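Local coordinates for protein 2-oxoglutarate carboxylase small subunit (Hydrogenobacter thermophilus, PDB 7KCT) that is a biotin carboxylase-type subunit that joins a Rossmann-like N-terminal region to an ATP-grasp domain and binds ADP, magnesium and bicarbonate, at residues 217-222 against 265-270; 307-312 against 373-378; 86-89 against 93-96; 102-107 against 113-118; 436-441 against 450-455. All blocks are in the same frame, centred on the assembly; numbering follows the deposited sequence.

Contact 1 of 5, residues 217-222 against 265-270; sequences IEFQVL and SLVVKA
V267 of helix 257-273 points toward strand 215-223 and settles between F219 and V221, two residues whose side chains leave the same face of the strand. The strand is an inner member of the four-stranded antiparallel sheet of the ATP-grasp domain, and the helix lies across that face in a plain layer of helix on sheet. A single methyl does most of the touching: CG2 of V267 comes within 4.0 Å of CG1 of V221 and within 4.2 Å of CB of F219. The second methyl, CG1, approaches the F219 ring at a slant. The two valines meet at an angle, each by a different branch. In V267 the touching CG2 stands between the backbone N and the carbonyl carbon, whereas V221 offers the branch beside its backbone N (chi1 -54°). V267 also packs on M282 and F284 of the neighbouring strand 278-286, so this valine bridges two strands of the sheet, while L255 adds to the cover of F219. The contact is buried and wholly apolar, and small, with 139 Å² of surface lost in all. From the opposite face of the strand E218 and Q220 reach polar partners: E218 forms salt bridges to R235 and to K245, a residue of the ADP pocket, and the amide oxygen of Q220 bonds R235. The other end of that amide turns back to its own strand: NE2 of Q220 donates to O of V221 over 3.0 Å, from 39° above the carbonyl plane.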
# COMPACT_ATOMS: atom_id res chain seq x y z
N ILE A 217 14.37 21.81 0.92
CA ILE A 217 13.77 21.42 -0.35
C ILE A 217 14.82 20.62 -1.12
O ILE A 217 15.96 21.07 -1.26
CB ILE A 217 13.31 22.65 -1.16
CG1 ILE A 217 12.31 23.52 -0.37
CG2 ILE A 217 12.78 22.24 -2.47
CD1 ILE A 217 11.06 22.86 -0.02
N GLU A 218 14.45 19.44 -1.61
CA GLU A 218 15.45 18.60 -2.27
C GLU A 218 14.89 18.02 -3.56
O GLU A 218 13.70 17.71 -3.64
CB GLU A 218 15.94 17.48 -1.33
CG GLU A 218 14.87 16.49 -1.01
CD GLU A 218 15.33 15.45 -0.04
OE1 GLU A 218 16.38 15.69 0.61
OE2 GLU A 218 14.63 14.42 0.10
N PHE A 219 15.74 17.96 -4.58
CA PHE A 219 15.37 17.50 -5.91
C PHE A 219 15.97 16.12 -6.19
O PHE A 219 17.16 15.91 -6.01
CB PHE A 219 15.85 18.46 -7.02
CG PHE A 219 14.93 19.61 -7.26
CD1 PHE A 219 14.97 20.72 -6.45
CD2 PHE A 219 14.01 19.56 -8.26
CE1 PHE A 219 14.10 21.77 -6.66
CE2 PHE A 219 13.14 20.62 -8.46
CZ PHE A 219 13.20 21.72 -7.65
N GLN A 220 15.14 15.25 -6.73
CA GLN A 220 15.51 13.89 -7.07
C GLN A 220 15.95 13.86 -8.53
O GLN A 220 15.21 14.34 -9.41
CB GLN A 220 14.29 12.99 -6.88
CG GLN A 220 14.48 11.55 -7.25
CD GLN A 220 15.40 10.83 -6.32
OE1 GLN A 220 15.07 10.62 -5.14
NE2 GLN A 220 16.56 10.43 -6.83
N VAL A 221 17.15 13.34 -8.78
CA VAL A 221 17.56 13.12 -10.17
C VAL A 221 17.74 11.63 -10.40
O VAL A 221 18.01 10.87 -9.47
CB VAL A 221 18.83 13.90 -10.56
CG1 VAL A 221 18.70 15.40 -10.25
CG2 VAL A 221 20.05 13.33 -9.89
N LEU A 222 17.57 11.22 -11.66
CA LEU A 222 17.76 9.85 -12.13
C LEU A 222 18.38 9.91 -13.53
O LEU A 222 17.81 10.56 -14.41
CB LEU A 222 16.41 9.13 -12.16
CG LEU A 222 16.41 7.63 -12.46
CD1 LEU A 222 17.12 6.88 -11.36
CD2 LEU A 222 14.99 7.10 -12.59
N SER A 265 15.52 22.08 -13.97
CA SER A 265 16.38 22.14 -15.15
C SER A 265 17.82 22.38 -14.75
O SER A 265 18.74 21.79 -15.32
CB SER A 265 15.89 23.20 -16.13
OG SER A 265 14.78 22.70 -16.87
N LEU A 266 18.03 23.24 -13.73
CA LEU A 266 19.36 23.57 -13.23
C LEU A 266 20.06 22.36 -12.63
O LEU A 266 21.29 22.20 -12.75
CB LEU A 266 19.26 24.66 -12.17
CG LEU A 266 18.90 26.01 -12.79
CD1 LEU A 266 19.30 27.11 -11.80
CD2 LEU A 266 19.41 26.33 -14.20
N VAL A 267 19.31 21.54 -11.88
CA VAL A 267 19.95 20.37 -11.28
C VAL A 267 20.28 19.34 -12.35
O VAL A 267 21.34 18.72 -12.30
CB VAL A 267 19.08 19.74 -10.17
CG1 VAL A 267 18.89 20.71 -9.04
CG2 VAL A 267 17.78 19.28 -10.70
N VAL A 268 19.41 19.17 -13.34
CA VAL A 268 19.73 18.26 -14.44
C VAL A 268 21.03 18.70 -15.11
O VAL A 268 22.01 17.94 -15.19
CB VAL A 268 18.56 18.19 -15.43
CG1 VAL A 268 18.98 17.49 -16.76
CG2 VAL A 268 17.42 17.43 -14.85
N LYS A 269 21.08 19.98 -15.51
CA LYS A 269 22.28 20.53 -16.17
C LYS A 269 23.53 20.26 -15.35
O LYS A 269 24.56 19.88 -15.89
CB LYS A 269 22.12 22.04 -16.39
CG LYS A 269 23.30 22.72 -17.13
CD LYS A 269 23.12 24.24 -17.26
CE LYS A 269 24.42 24.91 -17.71
NZ LYS A 269 24.99 24.23 -18.92
N ALA A 270 23.46 20.47 -14.05
CA ALA A 270 24.65 20.24 -13.25
C ALA A 270 24.96 18.75 -13.14
O ALA A 270 26.13 18.37 -13.08
CB ALA A 270 24.47 20.90 -11.90

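Contact 2 of 5, residues 307-312 against 373-378; sequences VTEMIT and GIRVEH
The R375 guanidinium and the E309 carboxylate lie nearly coplanar, 24° apart, and E309, E377 and M310 all meet the guanidinium at its edge, near its plane. At the end of the group NH1 and NH2 share one oxygen, OE1 of E309, at 2.8 and 2.9 Å; OE1 sits almost in the guanidinium plane and is approached nearly along its own C-O bond. On the side edge NE and NH2 take OE2 of E377, with NE at 2.7 Å using the anti lone pair of that oxygen. M310 SD occupies a further piece of rim, 3.8 Å from NH1. NH2 thus serves both acids, and four short bonds fix the rotation of the group. The R375 chain reaches them by running fully extended from the strand, with CG opposite the backbone N (chi1 168°). This network joins helix 305-312 of the ATP-grasp region to strand 374-378 of the biotin carboxylase C-terminal region, tying two parts of the fold together. The other oxygen of E309, OE2, is held by R25 and by the backbone N of I316, so both ends of this buried carboxylate have partners and its negative charge is probably well compensated. F372 of the second subunit packs against E309 and R375, which places the network beside the dimer interface. M310, bent at chi2 and chi3, also lays its side chain on I398 and W400 of strand 393-401.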
# COMPACT_ATOMS: atom_id res chain seq x y z
N VAL A 307 8.04 8.94 -1.37
CA VAL A 307 7.04 9.96 -1.66
C VAL A 307 7.11 10.38 -3.12
O VAL A 307 6.10 10.67 -3.75
CB VAL A 307 7.16 11.19 -0.72
CG1 VAL A 307 6.87 10.80 0.74
CG2 VAL A 307 8.48 11.94 -0.85
N THR A 308 8.32 10.43 -3.66
CA THR A 308 8.49 10.79 -5.07
C THR A 308 7.94 9.72 -5.99
O THR A 308 7.36 10.05 -7.03
CB THR A 308 9.97 11.05 -5.36
OG1 THR A 308 10.42 12.16 -4.57
CG2 THR A 308 10.13 11.30 -6.90
N GLU A 309 8.11 8.44 -5.62
CA GLU A 309 7.53 7.36 -6.42
C GLU A 309 6.02 7.44 -6.44
O GLU A 309 5.38 7.13 -7.46
CB GLU A 309 7.97 5.99 -5.89
CG GLU A 309 9.45 5.79 -5.83
CD GLU A 309 9.82 4.40 -5.28
OE1 GLU A 309 9.08 3.80 -4.46
OE2 GLU A 309 10.87 3.87 -5.71
N MET A 310 5.40 7.86 -5.34
CA MET A 310 3.94 7.86 -5.33
C MET A 310 3.35 8.96 -6.23
O MET A 310 2.25 8.80 -6.72
CB MET A 310 3.41 8.02 -3.92
CG MET A 310 4.03 7.05 -2.92
SD MET A 310 3.41 5.39 -3.17
CE MET A 310 1.93 5.64 -2.21
N ILE A 311 4.00 10.12 -6.37
CA ILE A 311 3.41 11.18 -7.17
C ILE A 311 3.80 11.11 -8.64
O ILE A 311 3.11 11.70 -9.48
CB ILE A 311 3.74 12.58 -6.62
CG1 ILE A 311 5.24 12.89 -6.68
CG2 ILE A 311 3.19 12.76 -5.17
CD1 ILE A 311 5.57 14.37 -6.28
N THR A 312 4.92 10.45 -8.96
CA THR A 312 5.37 10.33 -10.34
C THR A 312 5.06 8.99 -10.99
O THR A 312 5.04 8.91 -12.22
CB THR A 312 6.89 10.52 -10.48
OG1 THR A 312 7.61 9.46 -9.80
CG2 THR A 312 7.33 11.88 -9.92
N GLY A 373 -4.39 3.95 -0.82
CA GLY A 373 -3.42 5.03 -0.68
C GLY A 373 -2.41 4.88 0.45
O GLY A 373 -1.73 5.85 0.76
N ILE A 374 -2.25 3.69 1.02
CA ILE A 374 -1.29 3.47 2.09
C ILE A 374 -0.20 2.49 1.63
O ILE A 374 -0.50 1.42 1.07
CB ILE A 374 -2.03 2.97 3.34
CG1 ILE A 374 -2.95 4.04 3.96
CG2 ILE A 374 -1.06 2.49 4.39
CD1 ILE A 374 -3.90 3.48 5.05
N ARG A 375 1.04 2.84 1.89
CA ARG A 375 2.18 1.96 1.63
C ARG A 375 2.99 1.90 2.91
O ARG A 375 3.18 2.91 3.60
CB ARG A 375 3.01 2.49 0.43
CG ARG A 375 4.36 1.89 0.19
CD ARG A 375 5.00 2.55 -1.02
NE ARG A 375 6.37 2.15 -1.22
CZ ARG A 375 7.14 2.58 -2.20
NH1 ARG A 375 6.68 3.46 -3.10
NH2 ARG A 375 8.36 2.13 -2.26
N VAL A 376 3.50 0.72 3.22
CA VAL A 376 4.30 0.52 4.40
C VAL A 376 5.62 -0.10 3.98
O VAL A 376 5.61 -1.11 3.26
CB VAL A 376 3.62 -0.38 5.45
CG1 VAL A 376 4.55 -0.51 6.69
CG2 VAL A 376 2.30 0.21 5.85
N GLU A 377 6.73 0.50 4.41
CA GLU A 377 8.07 -0.05 4.24
C GLU A 377 8.58 -0.45 5.62
O GLU A 377 8.79 0.39 6.49
CB GLU A 377 9.01 0.96 3.57
CG GLU A 377 8.54 1.42 2.20
CD GLU A 377 8.90 0.46 1.04
OE1 GLU A 377 9.83 -0.42 1.14
OE2 GLU A 377 8.22 0.59 -0.01
N HIS A 378 8.79 -1.75 5.83
CA HIS A 378 9.11 -2.17 7.18
C HIS A 378 9.79 -3.54 7.16
O HIS A 378 9.69 -4.31 6.20
CB HIS A 378 7.84 -2.18 8.06
CG HIS A 378 6.97 -3.36 7.86
ND1 HIS A 378 6.51 -4.14 8.91
CD2 HIS A 378 6.52 -3.96 6.73
CE1 HIS A 378 5.82 -5.17 8.43
NE2 HIS A 378 5.80 -5.07 7.11

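Contact 3 of 5, residues 86-89 against 93-96; sequences IHPG and LAEN
The backbones of P88 and A94 come together closely, their CA atoms 4.9 Å apart, where the chain leaves strand 85-87 and doubles back. G89 carries a positive phi of 67°, a value that suits glycine. From L93 to N96 the chain makes a type I turn closed by N96 N to L93 O, and N96 then becomes the N-cap of helix 97-105, its OD1 bonding the N of F99. A water links the two segments, donating a hydrogen bond to O of P88 and accepting one from N of L93 at 2.9 Å; N18 is a second partner of that carbonyl. Among side chains, the proline ring lies against the alanine: CB of P88 is 3.6 Å from CA of A94, and CG of P88 is 3.8 Å from the A94 methyl. The same methyl rests 3.4 Å from O of G89. H87 secures the start of the bend, since its ND1 accepts from N of G89, in the ring plane and nearly straight at 163°, while NE2 is paired with Q320. Y90 and G91, in the short link between the segments, belong to an ADP pocket, and the A94 side chain is about 8 Å from bound ADP. The bend therefore leads from the parallel sheet of the Rossmann-like N-terminal region to the nucleotide. Strand 85-87 runs between strands 13-16 and 109-110, and I86 packs on helices 71-81 and 97-105.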
# COMPACT_ATOMS: atom_id res chain seq x y z
N ILE A 86 26.24 -5.29 -6.75
CA ILE A 86 26.03 -4.99 -5.34
C ILE A 86 25.20 -3.73 -5.23
O ILE A 86 25.53 -2.71 -5.85
CB ILE A 86 27.35 -4.80 -4.57
CG1 ILE A 86 28.16 -6.08 -4.48
CG2 ILE A 86 27.15 -4.35 -3.09
CD1 ILE A 86 29.47 -5.98 -3.76
N HIS A 87 24.12 -3.80 -4.45
CA HIS A 87 23.38 -2.60 -4.15
C HIS A 87 23.71 -2.14 -2.73
O HIS A 87 23.50 -2.94 -1.80
CB HIS A 87 21.86 -2.83 -4.31
CG HIS A 87 21.09 -1.55 -4.37
ND1 HIS A 87 21.24 -0.58 -3.41
CD2 HIS A 87 20.16 -1.08 -5.23
CE1 HIS A 87 20.46 0.44 -3.69
NE2 HIS A 87 19.79 0.16 -4.79
N PRO A 88 24.26 -0.95 -2.49
CA PRO A 88 24.67 -0.56 -1.13
C PRO A 88 23.57 0.03 -0.26
O PRO A 88 23.83 0.34 0.91
CB PRO A 88 25.74 0.50 -1.40
CG PRO A 88 25.20 1.26 -2.56
CD PRO A 88 24.55 0.14 -3.45
N GLY A 89 22.37 0.24 -0.78
CA GLY A 89 21.32 0.90 -0.00
C GLY A 89 21.66 2.36 0.28
O GLY A 89 22.16 3.09 -0.60
N LEU A 93 28.23 1.93 3.31
CA LEU A 93 29.26 2.18 2.28
C LEU A 93 28.72 2.82 1.00
O LEU A 93 29.44 2.89 -0.01
CB LEU A 93 29.97 0.89 1.92
CG LEU A 93 30.79 0.27 3.05
CD1 LEU A 93 31.31 -1.11 2.61
CD2 LEU A 93 31.92 1.15 3.52
N ALA A 94 27.46 3.24 1.00
CA ALA A 94 26.81 3.70 -0.22
C ALA A 94 27.48 4.92 -0.84
O ALA A 94 27.40 5.12 -2.07
CB ALA A 94 25.34 4.02 0.08
N GLU A 95 28.07 5.79 -0.03
CA GLU A 95 28.79 6.95 -0.54
C GLU A 95 30.28 6.84 -0.25
O GLU A 95 30.97 7.86 -0.08
CB GLU A 95 28.21 8.24 0.02
CG GLU A 95 26.78 8.47 -0.38
N ASN A 96 30.80 5.60 -0.24
CA ASN A 96 32.19 5.28 0.05
C ASN A 96 32.89 5.01 -1.29
O ASN A 96 32.63 3.98 -1.95
CB ASN A 96 32.28 4.09 1.01
CG ASN A 96 33.72 3.86 1.54
OD1 ASN A 96 34.55 3.25 0.86
ND2 ASN A 96 33.98 4.30 2.78
O HOH W 1 26.70 -0.11 1.89

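Contact 4 of 5, residues 102-107 against 113-118; sequences LCEEKG and PHWKVI
H114 and W115 receive the side chain of E104 at the start of helix 115-120, beside helix 97-105; strand 109-110 of the Rossmann-like N-terminal region connects the two helices. H114 is the N-cap residue. Its two ring nitrogens are used differently: ND1 accepts from N of K116 almost in line (173°, 2.9 Å), and NE2 lies 3.5 Å from OE1 of E104, a polar approach that is not a hydrogen bond. W115 follows and makes the true bond of the contact: NE1 donates to OE2 of E104 over 3.1 Å. That bond is bent (143°), and the donor comes from well above the carboxylate plane, with indole and carboxylate almost perpendicular. E104 gets there with a long, extended stem rising from the last turn of its helix, which ends in a Schellman motif at G107. One face of the W115 indole is covered near its rim by ND1 of H114 and by CG of K116. K116 lies on the exposed side. V117, buried, packs on I274 and Y276 of the ATP-grasp region. I118 packs on E97 and A100 of helix 97-105. The first turn of helix 115-120 is completed as N of I118 donates to O of H114 at 3.2 Å.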
# COMPACT_ATOMS: atom_id res chain seq x y z
N LEU A 102 36.61 -0.45 -5.50
CA LEU A 102 36.95 -1.86 -5.34
C LEU A 102 36.01 -2.74 -6.17
O LEU A 102 36.46 -3.65 -6.88
CB LEU A 102 36.93 -2.22 -3.87
CG LEU A 102 37.51 -3.58 -3.50
CD1 LEU A 102 39.01 -3.68 -3.90
CD2 LEU A 102 37.35 -3.79 -1.99
N CYS A 103 34.70 -2.44 -6.17
CA CYS A 103 33.78 -3.18 -7.03
C CYS A 103 34.26 -3.19 -8.47
O CYS A 103 34.33 -4.25 -9.11
CB CYS A 103 32.37 -2.60 -6.97
SG CYS A 103 31.50 -2.96 -5.43
N GLU A 104 34.60 -2.00 -8.99
CA GLU A 104 35.06 -1.90 -10.37
C GLU A 104 36.33 -2.72 -10.59
O GLU A 104 36.44 -3.46 -11.56
CB GLU A 104 35.31 -0.44 -10.76
CG GLU A 104 35.86 -0.25 -12.17
CD GLU A 104 36.03 1.23 -12.54
OE1 GLU A 104 35.16 1.77 -13.27
OE2 GLU A 104 37.04 1.83 -12.15
N GLU A 105 37.30 -2.61 -9.70
CA GLU A 105 38.54 -3.34 -9.92
C GLU A 105 38.32 -4.85 -9.96
O GLU A 105 39.07 -5.56 -10.65
CB GLU A 105 39.55 -2.99 -8.85
CG GLU A 105 39.97 -1.50 -8.92
N LYS A 106 37.31 -5.35 -9.26
CA LYS A 106 37.07 -6.78 -9.16
C LYS A 106 36.05 -7.27 -10.16
O LYS A 106 35.70 -8.44 -10.12
CB LYS A 106 36.61 -7.14 -7.75
CG LYS A 106 37.62 -6.79 -6.69
CD LYS A 106 38.91 -7.55 -6.85
CE LYS A 106 39.63 -7.64 -5.52
NZ LYS A 106 40.97 -8.25 -5.66
N GLY A 107 35.53 -6.39 -11.02
CA GLY A 107 34.56 -6.79 -12.00
C GLY A 107 33.15 -6.94 -11.50
O GLY A 107 32.34 -7.61 -12.15
N PRO A 113 26.32 5.72 -8.73
CA PRO A 113 27.01 6.53 -9.75
C PRO A 113 28.48 6.11 -9.79
O PRO A 113 28.96 5.36 -8.95
CB PRO A 113 26.80 7.98 -9.26
CG PRO A 113 26.67 7.86 -7.77
CD PRO A 113 25.99 6.49 -7.52
N HIS A 114 29.20 6.58 -10.80
CA HIS A 114 30.62 6.26 -10.87
C HIS A 114 31.36 6.64 -9.60
O HIS A 114 31.12 7.68 -8.99
CB HIS A 114 31.23 6.97 -12.09
CG HIS A 114 32.54 6.40 -12.49
ND1 HIS A 114 33.71 6.74 -11.85
CD2 HIS A 114 32.85 5.38 -13.31
CE1 HIS A 114 34.71 6.05 -12.37
NE2 HIS A 114 34.20 5.18 -13.23
N TRP A 115 32.32 5.80 -9.21
CA TRP A 115 33.07 6.13 -8.02
C TRP A 115 33.80 7.48 -8.08
O TRP A 115 34.08 8.03 -7.03
CB TRP A 115 34.09 5.05 -7.68
CG TRP A 115 35.24 4.95 -8.65
CD1 TRP A 115 35.32 4.14 -9.75
CD2 TRP A 115 36.49 5.68 -8.60
NE1 TRP A 115 36.53 4.32 -10.40
CE2 TRP A 115 37.27 5.26 -9.71
CE3 TRP A 115 37.02 6.63 -7.73
CZ2 TRP A 115 38.54 5.77 -9.97
CZ3 TRP A 115 38.29 7.14 -8.00
CH2 TRP A 115 39.04 6.69 -9.10
N LYS A 116 34.12 8.03 -9.24
CA LYS A 116 34.78 9.33 -9.27
C LYS A 116 33.84 10.45 -8.87
O LYS A 116 34.29 11.48 -8.35
CB LYS A 116 35.28 9.63 -10.66
CG LYS A 116 36.52 8.96 -11.12
CD LYS A 116 36.73 9.45 -12.56
CE LYS A 116 37.54 8.41 -13.34
NZ LYS A 116 38.66 9.08 -14.07
N VAL A 117 32.56 10.33 -9.24
CA VAL A 117 31.58 11.35 -8.84
C VAL A 117 31.29 11.25 -7.35
O VAL A 117 31.09 12.26 -6.66
CB VAL A 117 30.30 11.24 -9.67
CG1 VAL A 117 29.40 12.42 -9.37
CG2 VAL A 117 30.64 11.20 -11.12
N ILE A 118 31.26 10.04 -6.81
CA ILE A 118 31.11 9.87 -5.37
C ILE A 118 32.22 10.62 -4.64
O ILE A 118 31.98 11.38 -3.69
CB ILE A 118 31.10 8.37 -5.03
CG1 ILE A 118 29.83 7.70 -5.60
CG2 ILE A 118 31.19 8.19 -3.55
CD1 ILE A 118 29.74 6.23 -5.33

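Contact 5 of 5, residues 436-441 against 450-455; sequences DKDFRD and EEHPHV
D438 and H452 make the firm part of this contact: NE2 of H452 donates to OD2 of D438 over 2.7 Å in a nearly straight bond (168°). The oxygen lies in the ring plane, at the ring edge, and is met on its anti side, while carboxylate and imidazole planes stand 81° apart. D438 leans there with CG beside its own backbone N (chi1 -80°). The ring is gripped again at ND1 by the backbone O of Y448, whose aromatic ring stacks on it. Both nitrogens face acceptors, a carboxylate oxygen and a backbone carbonyl, which would favour the doubly protonated, cationic ring, the more so with two aspartates close by. D436 is the second of these, its OD2 lying 3.7 Å from CD2 of H452. That oxygen bonds OH of Y448 and also caps helix 437-441, accepting from N of F439 at 3.0 Å. The capped start of this helix, which belongs to the biotin carboxylase C-terminal region, lies against the segment that follows helix 448-451. On the inner side V455 is buried, though its CG1 stays 4.5 Å from CB of D436, and F439 turns from the contact into a core of W404, V408 and I433. The outer side is looser: K437 sends its chain away from H452 and forms a salt bridge to D441, four residues on, NZ to OD2 at 3.2 Å, while E451 lies on the exposed surface.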
# COMPACT_ATOMS: atom_id res chain seq x y z
N ASP A 436 -2.00 19.25 13.79
CA ASP A 436 -1.63 20.62 14.09
C ASP A 436 -2.09 21.57 12.98
O ASP A 436 -1.87 21.30 11.80
CB ASP A 436 -0.13 20.71 14.27
CG ASP A 436 0.36 22.15 14.37
OD1 ASP A 436 -0.05 22.84 15.31
OD2 ASP A 436 1.17 22.58 13.51
N LYS A 437 -2.69 22.71 13.36
CA LYS A 437 -3.22 23.63 12.36
C LYS A 437 -2.12 24.15 11.44
O LYS A 437 -2.34 24.30 10.25
CB LYS A 437 -3.92 24.83 12.98
CG LYS A 437 -4.73 25.75 12.05
CD LYS A 437 -5.15 27.02 12.83
CE LYS A 437 -6.37 27.69 12.07
NZ LYS A 437 -6.32 27.65 10.62
N ASP A 438 -0.96 24.54 11.99
CA ASP A 438 0.10 25.04 11.13
C ASP A 438 0.50 23.99 10.10
O ASP A 438 0.56 24.27 8.90
CB ASP A 438 1.28 25.46 11.99
CG ASP A 438 1.09 26.84 12.64
OD1 ASP A 438 0.10 27.55 12.32
OD2 ASP A 438 1.93 27.22 13.47
N PHE A 439 0.77 22.76 10.53
CA PHE A 439 1.16 21.76 9.53
C PHE A 439 0.09 21.60 8.47
O PHE A 439 0.39 21.63 7.26
CB PHE A 439 1.47 20.42 10.19
CG PHE A 439 1.89 19.37 9.22
CD1 PHE A 439 3.18 19.29 8.77
CD2 PHE A 439 0.97 18.47 8.72
CE1 PHE A 439 3.56 18.31 7.83
CE2 PHE A 439 1.35 17.47 7.80
CZ PHE A 439 2.63 17.41 7.34
N ARG A 440 -1.17 21.50 8.88
CA ARG A 440 -2.26 21.35 7.92
C ARG A 440 -2.33 22.51 6.94
O ARG A 440 -2.82 22.33 5.82
CB ARG A 440 -3.59 21.21 8.66
CG ARG A 440 -3.88 19.86 9.31
CD ARG A 440 -5.35 19.84 9.81
NE ARG A 440 -6.34 20.10 8.75
CZ ARG A 440 -6.90 19.14 8.02
NH1 ARG A 440 -6.55 17.88 8.22
NH2 ARG A 440 -7.80 19.43 7.08
N ASP A 441 -1.87 23.71 7.33
CA ASP A 441 -1.93 24.85 6.43
C ASP A 441 -0.67 25.03 5.60
O ASP A 441 -0.59 25.98 4.81
CB ASP A 441 -2.22 26.13 7.22
CG ASP A 441 -3.65 26.17 7.78
OD1 ASP A 441 -4.56 25.58 7.15
OD2 ASP A 441 -3.86 26.80 8.84
N GLU A 450 10.90 22.83 17.44
CA GLU A 450 11.22 23.77 18.51
C GLU A 450 10.11 24.81 18.72
O GLU A 450 9.97 25.35 19.83
CB GLU A 450 12.53 24.47 18.18
CG GLU A 450 13.73 23.54 18.02
CD GLU A 450 14.87 24.18 17.22
OE1 GLU A 450 14.79 24.26 15.97
OE2 GLU A 450 15.85 24.63 17.85
N GLU A 451 9.35 25.12 17.69
CA GLU A 451 8.31 26.14 17.74
C GLU A 451 6.91 25.59 18.02
O GLU A 451 5.96 26.37 18.10
CB GLU A 451 8.28 26.88 16.41
CG GLU A 451 9.59 27.64 16.10
CD GLU A 451 9.55 28.30 14.73
OE1 GLU A 451 8.70 27.91 13.88
OE2 GLU A 451 10.40 29.20 14.50
N HIS A 452 6.75 24.27 18.16
CA HIS A 452 5.44 23.67 18.46
C HIS A 452 5.59 22.67 19.59
O HIS A 452 5.46 21.46 19.38
CB HIS A 452 4.84 23.04 17.21
CG HIS A 452 4.51 24.03 16.14
ND1 HIS A 452 5.48 24.65 15.38
CD2 HIS A 452 3.33 24.57 15.76
CE1 HIS A 452 4.91 25.51 14.56
NE2 HIS A 452 3.60 25.47 14.75
N PRO A 453 5.78 23.15 20.82
CA PRO A 453 5.94 22.23 21.95
C PRO A 453 4.68 21.40 22.20
O PRO A 453 4.75 20.34 22.82
CB PRO A 453 6.28 23.17 23.12
CG PRO A 453 5.61 24.45 22.79
CD PRO A 453 5.66 24.56 21.26
N HIS A 454 3.54 21.86 21.70
CA HIS A 454 2.28 21.15 21.89
C HIS A 454 2.27 19.76 21.23
O HIS A 454 1.49 18.89 21.64
CB HIS A 454 1.14 21.99 21.34
CG HIS A 454 -0.21 21.45 21.65
ND1 HIS A 454 -0.53 20.92 22.89
CD2 HIS A 454 -1.31 21.30 20.88
CE1 HIS A 454 -1.79 20.50 22.87
NE2 HIS A 454 -2.29 20.73 21.67
N VAL A 455 3.11 19.52 20.22
CA VAL A 455 3.03 18.23 19.54
C VAL A 455 3.65 17.16 20.41
O VAL A 455 3.38 15.96 20.20
CB VAL A 455 3.62 18.29 18.12
CG1 VAL A 455 2.82 19.26 17.29
CG2 VAL A 455 5.07 18.67 18.18

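Along the chain the contacts follow in the order 3, 4, 1, 2, 5, each closing before the next opens. Contacts 3 and 4 are neighbours in the Rossmann-like N-terminal region, with centres 11 Å apart, and touch where I118 packs on the backbone of E95 and I86 meets C103 of helix 97-105. Contact 1 lies inside the ATP-grasp region, about 21 Å between centres from both contact 2 and contact 3. Contact 2 joins that region to the C-terminal one, to which helix 437-441 of contact 5 also belongs. The centres of contacts 4 and 5 are 44 Å apart, on opposite sides of the chain's centre, so together the five span the subunit.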